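Long-range contact in 6-aminohexanoate-cyclic-dimer hydrolase (Arthrobacter sp., PDB 3A2Q), which hydrolyses one amide bond of the cyclic dimer of 6-aminohexanoate, a nylon-6 by-product, to give the linear dimer: residues 374-388 against 450-463. The protein carries 1 engineered substitution. Numbering follows the deposited sequence.
Sequences ERWWEAGWDLLILPT and GVQIVAAYGREDLL
L384 and L386 of strand 383-387 pair with V454 and Q452 of strand 448-455, and the 155° between the directions of the paired segments marks the pairing as antiparallel. Each is a hydrogen-bonded pair. L384 N reaches V454 O at 3.1 Å and V454 N returns to L384 O, both in the carbonyl plane; in the next pair Q452 N meets L386 O at 2.7 Å and L386 N returns to Q452 O, its donor tilted from the carbonyl plane. T388 N extends the run to G450 O at 3.1 Å, although this donor stands 54° out of the carbonyl plane. On the face carrying L386, Q452 and V454, the Q452 chain, extended beyond CG, runs alongside L386, leaving NE2 3.7 Å from L386 CD2. Its amide finds its polar partners outside, with OE1 taking a bond from R176 and NE2 giving one to F424 O. On the other face L383 CD2 rests on A455 CB at 3.6 Å.

On the face of L386 and Q452, the indole of W377, from the end of helix 356-378, crosses V454 at about a right angle, CZ2 lying 3.8 Å from V454 CG1, while A456 CA sits over one ring face. With CG anti to the carbonyl carbon (chi1 -81°) the indole is carried toward V454 and A456, and its NE1 makes a weak bond to D382 O. With an alanine here, the space the indole fills beside V454 and A456 would probably be left open, and D382 O would lose its weak donor. Two waters complete this end: one donates to D382 O and accepts from A456 N, the other does the same between E374 OE1 and Y457 N.

Farther out, F428 of helix 427-431 packs on W377, L384, Q452 and V454, while R259 and G261 bond to the backbone of strand 383-387 from the next strand. The contact thus joins two neighbouring antiparallel strands inside the central mixed sheet of the amidase fold.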
# COMPACT_ATOMS: atom_id res chain seq x y z
N GLU A 374 1.79 12.99 16.56
CA GLU A 374 2.56 12.13 17.46
C GLU A 374 2.43 12.44 18.94
O GLU A 374 2.60 11.56 19.78
CB GLU A 374 4.04 12.14 17.08
CG GLU A 374 4.34 11.54 15.72
CD GLU A 374 5.81 11.21 15.57
OE1 GLU A 374 6.24 10.16 16.09
OE2 GLU A 374 6.54 12.01 14.94
N ARG A 375 2.14 13.70 19.28
CA ARG A 375 1.99 14.09 20.67
C ARG A 375 0.89 13.32 21.41
O ARG A 375 0.91 13.26 22.63
CB ARG A 375 1.74 15.59 20.78
CG ARG A 375 3.01 16.42 20.85
CD ARG A 375 2.71 17.87 21.21
NE ARG A 375 2.66 18.74 20.04
CZ ARG A 375 3.74 19.11 19.34
NH1 ARG A 375 4.94 18.69 19.69
NH2 ARG A 375 3.60 19.91 18.29
N TRP A 376 -0.05 12.75 20.66
CA TRP A 376 -1.14 11.98 21.27
C TRP A 376 -0.58 10.70 21.88
O TRP A 376 -1.01 10.28 22.96
CB TRP A 376 -2.19 11.62 20.20
CG TRP A 376 -3.45 10.99 20.74
CD1 TRP A 376 -4.41 11.60 21.49
CD2 TRP A 376 -3.90 9.65 20.52
NE1 TRP A 376 -5.44 10.72 21.76
CE2 TRP A 376 -5.15 9.51 21.17
CE3 TRP A 376 -3.37 8.55 19.84
CZ2 TRP A 376 -5.87 8.32 21.16
CZ3 TRP A 376 -4.09 7.36 19.83
CH2 TRP A 376 -5.33 7.26 20.48
N TRP A 377 0.38 10.09 21.19
CA TRP A 377 1.01 8.86 21.67
C TRP A 377 1.96 9.22 22.81
O TRP A 377 2.12 8.46 23.77
CB TRP A 377 1.77 8.18 20.53
CG TRP A 377 0.89 7.36 19.62
CD1 TRP A 377 0.69 6.01 19.68
CD2 TRP A 377 0.05 7.85 18.56
NE1 TRP A 377 -0.22 5.63 18.72
CE2 TRP A 377 -0.63 6.73 18.02
CE3 TRP A 377 -0.20 9.12 18.02
CZ2 TRP A 377 -1.54 6.85 16.96
CZ3 TRP A 377 -1.11 9.24 16.97
CH2 TRP A 377 -1.77 8.11 16.45
N GLU A 378 2.59 10.38 22.68
CA GLU A 378 3.51 10.90 23.68
C GLU A 378 2.78 11.03 25.02
O GLU A 378 3.34 10.75 26.08
CB GLU A 378 4.01 12.28 23.25
CG GLU A 378 4.98 12.94 24.20
CD GLU A 378 6.40 12.50 23.96
OE1 GLU A 378 6.63 11.27 23.91
OE2 GLU A 378 7.28 13.38 23.82
N ALA A 379 1.52 11.46 24.95
CA ALA A 379 0.69 11.66 26.13
C ALA A 379 0.23 10.37 26.82
O ALA A 379 -0.48 10.43 27.82
CB ALA A 379 -0.51 12.52 25.78
N GLY A 380 0.62 9.22 26.29
CA GLY A 380 0.23 7.97 26.93
C GLY A 380 -0.57 6.97 26.12
O GLY A 380 -0.69 5.81 26.52
N TRP A 381 -1.14 7.40 25.00
CA TRP A 381 -1.91 6.47 24.18
C TRP A 381 -0.98 5.56 23.39
O TRP A 381 0.08 5.99 22.94
CB TRP A 381 -2.82 7.24 23.22
CG TRP A 381 -3.80 8.09 23.94
CD1 TRP A 381 -3.63 9.39 24.33
CD2 TRP A 381 -5.11 7.71 24.37
NE1 TRP A 381 -4.76 9.83 24.98
CE2 TRP A 381 -5.68 8.82 25.02
CE3 TRP A 381 -5.86 6.52 24.28
CZ2 TRP A 381 -6.97 8.79 25.57
CZ3 TRP A 381 -7.14 6.49 24.83
CH2 TRP A 381 -7.68 7.62 25.46
N ASP A 382 -1.39 4.30 23.24
CA ASP A 382 -0.60 3.30 22.52
C ASP A 382 -1.06 3.06 21.09
O ASP A 382 -0.25 2.96 20.17
CB ASP A 382 -0.65 1.96 23.25
CG ASP A 382 0.00 2.02 24.61
OD1 ASP A 382 1.23 2.25 24.67
OD2 ASP A 382 -0.71 1.83 25.62
N LEU A 383 -2.38 2.97 20.91
CA LEU A 383 -2.95 2.68 19.59
C LEU A 383 -4.21 3.45 19.27
O LEU A 383 -5.00 3.78 20.16
CB LEU A 383 -3.29 1.20 19.48
CG LEU A 383 -2.24 0.11 19.65
CD1 LEU A 383 -2.93 -1.25 19.75
CD2 LEU A 383 -1.28 0.13 18.49
N LEU A 384 -4.40 3.72 17.98
CA LEU A 384 -5.60 4.39 17.50
C LEU A 384 -6.26 3.38 16.57
O LEU A 384 -5.58 2.76 15.74
CB LEU A 384 -5.25 5.65 16.69
CG LEU A 384 -6.47 6.35 16.06
CD1 LEU A 384 -7.30 7.01 17.15
CD2 LEU A 384 -6.02 7.40 15.05
N ILE A 385 -7.56 3.18 16.73
CA ILE A 385 -8.33 2.27 15.89
C ILE A 385 -9.30 3.15 15.12
O ILE A 385 -10.01 3.97 15.71
CB ILE A 385 -9.17 1.27 16.72
CG1 ILE A 385 -8.33 0.63 17.82
CG2 ILE A 385 -9.75 0.19 15.80
CD1 ILE A 385 -7.12 -0.11 17.31
N LEU A 386 -9.32 3.01 13.80
CA LEU A 386 -10.24 3.78 12.98
C LEU A 386 -10.42 3.08 11.64
O LEU A 386 -9.61 2.24 11.26
CB LEU A 386 -9.68 5.20 12.75
CG LEU A 386 -8.46 5.37 11.84
CD1 LEU A 386 -8.24 6.85 11.58
CD2 LEU A 386 -7.22 4.75 12.47
N PRO A 387 -11.51 3.39 10.92
CA PRO A 387 -11.73 2.74 9.62
C PRO A 387 -10.57 3.08 8.69
O PRO A 387 -9.99 4.16 8.81
CB PRO A 387 -13.05 3.37 9.14
CG PRO A 387 -13.74 3.77 10.41
CD PRO A 387 -12.62 4.30 11.27
N THR A 388 -10.22 2.18 7.78
CA THR A 388 -9.13 2.49 6.86
C THR A 388 -9.64 3.51 5.84
O THR A 388 -8.96 4.50 5.57
CB THR A 388 -8.64 1.23 6.13
OG1 THR A 388 -8.24 0.25 7.09
CG2 THR A 388 -7.43 1.56 5.25
N GLY A 450 -11.93 -2.36 5.53
CA GLY A 450 -10.78 -2.53 6.40
C GLY A 450 -10.84 -1.73 7.69
O GLY A 450 -11.50 -0.69 7.77
N VAL A 451 -10.17 -2.24 8.72
CA VAL A 451 -10.08 -1.55 10.00
C VAL A 451 -8.60 -1.20 10.15
O VAL A 451 -7.73 -2.06 9.97
CB VAL A 451 -10.56 -2.44 11.17
CG1 VAL A 451 -10.33 -1.73 12.49
CG2 VAL A 451 -12.04 -2.74 11.00
N GLN A 452 -8.32 0.06 10.47
CA GLN A 452 -6.95 0.54 10.58
C GLN A 452 -6.48 0.67 12.03
O GLN A 452 -7.23 1.10 12.90
CB GLN A 452 -6.81 1.90 9.88
CG GLN A 452 -5.36 2.36 9.69
CD GLN A 452 -5.21 3.68 8.94
OE1 GLN A 452 -4.13 4.01 8.46
NE2 GLN A 452 -6.30 4.45 8.86
N ILE A 453 -5.23 0.28 12.26
CA ILE A 453 -4.63 0.38 13.59
C ILE A 453 -3.33 1.15 13.40
O ILE A 453 -2.55 0.85 12.49
CB ILE A 453 -4.29 -1.01 14.17
CG1 ILE A 453 -5.44 -1.99 13.93
CG2 ILE A 453 -4.00 -0.89 15.66
CD1 ILE A 453 -6.74 -1.56 14.53
N VAL A 454 -3.09 2.15 14.25
CA VAL A 454 -1.89 2.97 14.18
C VAL A 454 -1.14 2.96 15.51
O VAL A 454 -1.74 3.24 16.55
CB VAL A 454 -2.24 4.45 13.87
CG1 VAL A 454 -0.97 5.24 13.61
CG2 VAL A 454 -3.19 4.52 12.67
N ALA A 455 0.15 2.65 15.47
CA ALA A 455 0.97 2.61 16.68
C ALA A 455 1.98 3.76 16.66
O ALA A 455 2.11 4.47 15.66
CB ALA A 455 1.69 1.27 16.78
N ALA A 456 2.71 3.93 17.76
CA ALA A 456 3.70 5.00 17.83
C ALA A 456 4.84 4.75 16.83
O ALA A 456 5.07 3.62 16.41
CB ALA A 456 4.26 5.09 19.25
N TYR A 457 5.52 5.82 16.45
CA TYR A 457 6.65 5.76 15.51
C TYR A 457 7.59 4.61 15.87
O TYR A 457 8.09 4.53 17.00
CB TYR A 457 7.43 7.07 15.57
CG TYR A 457 8.34 7.34 14.39
CD1 TYR A 457 7.86 7.97 13.24
CD2 TYR A 457 9.68 6.96 14.42
CE1 TYR A 457 8.71 8.23 12.16
CE2 TYR A 457 10.53 7.21 13.35
CZ TYR A 457 10.04 7.84 12.22
OH TYR A 457 10.87 8.08 11.14
N GLY A 458 7.82 3.71 14.91
CA GLY A 458 8.71 2.59 15.12
C GLY A 458 8.19 1.38 15.89
O GLY A 458 8.93 0.41 16.07
N ARG A 459 6.94 1.41 16.32
CA ARG A 459 6.40 0.30 17.10
C ARG A 459 5.60 -0.77 16.34
O ARG A 459 4.49 -1.14 16.76
CB ARG A 459 5.56 0.83 18.26
CG ARG A 459 6.31 1.73 19.23
CD ARG A 459 7.60 1.08 19.69
NE ARG A 459 7.40 -0.22 20.33
CZ ARG A 459 7.01 -0.38 21.59
NH1 ARG A 459 6.77 0.67 22.36
NH2 ARG A 459 6.88 -1.61 22.08
N GLU A 460 6.15 -1.27 15.25
CA GLU A 460 5.49 -2.33 14.49
C GLU A 460 5.34 -3.56 15.37
O GLU A 460 4.43 -4.36 15.19
CB GLU A 460 6.29 -2.70 13.24
CG GLU A 460 6.10 -1.75 12.07
CD GLU A 460 7.12 -0.64 12.03
OE1 GLU A 460 7.40 -0.04 13.09
OE2 GLU A 460 7.63 -0.35 10.93
N ASP A 461 6.24 -3.71 16.34
CA ASP A 461 6.17 -4.86 17.23
C ASP A 461 4.82 -4.90 17.96
O ASP A 461 4.15 -5.94 17.97
CB ASP A 461 7.34 -4.85 18.23
CG ASP A 461 7.36 -3.61 19.10
OD1 ASP A 461 7.30 -2.49 18.56
OD2 ASP A 461 7.46 -3.76 20.34
N LEU A 462 4.41 -3.78 18.55
CA LEU A 462 3.13 -3.71 19.25
C LEU A 462 1.99 -3.83 18.26
O LEU A 462 1.00 -4.52 18.50
CB LEU A 462 2.99 -2.38 20.00
CG LEU A 462 3.88 -2.11 21.21
CD1 LEU A 462 3.53 -0.74 21.78
CD2 LEU A 462 3.67 -3.20 22.26
N LEU A 463 2.15 -3.15 17.13
CA LEU A 463 1.12 -3.17 16.09
C LEU A 463 0.82 -4.59 15.61
O LEU A 463 -0.34 -4.98 15.54
CB LEU A 463 1.55 -2.30 14.91
CG LEU A 463 0.52 -2.12 13.79
CD1 LEU A 463 -0.72 -1.42 14.34
CD2 LEU A 463 1.15 -1.31 12.68
O HOH W 1 4.62 8.46 17.43
O HOH W 2 2.40 2.31 20.13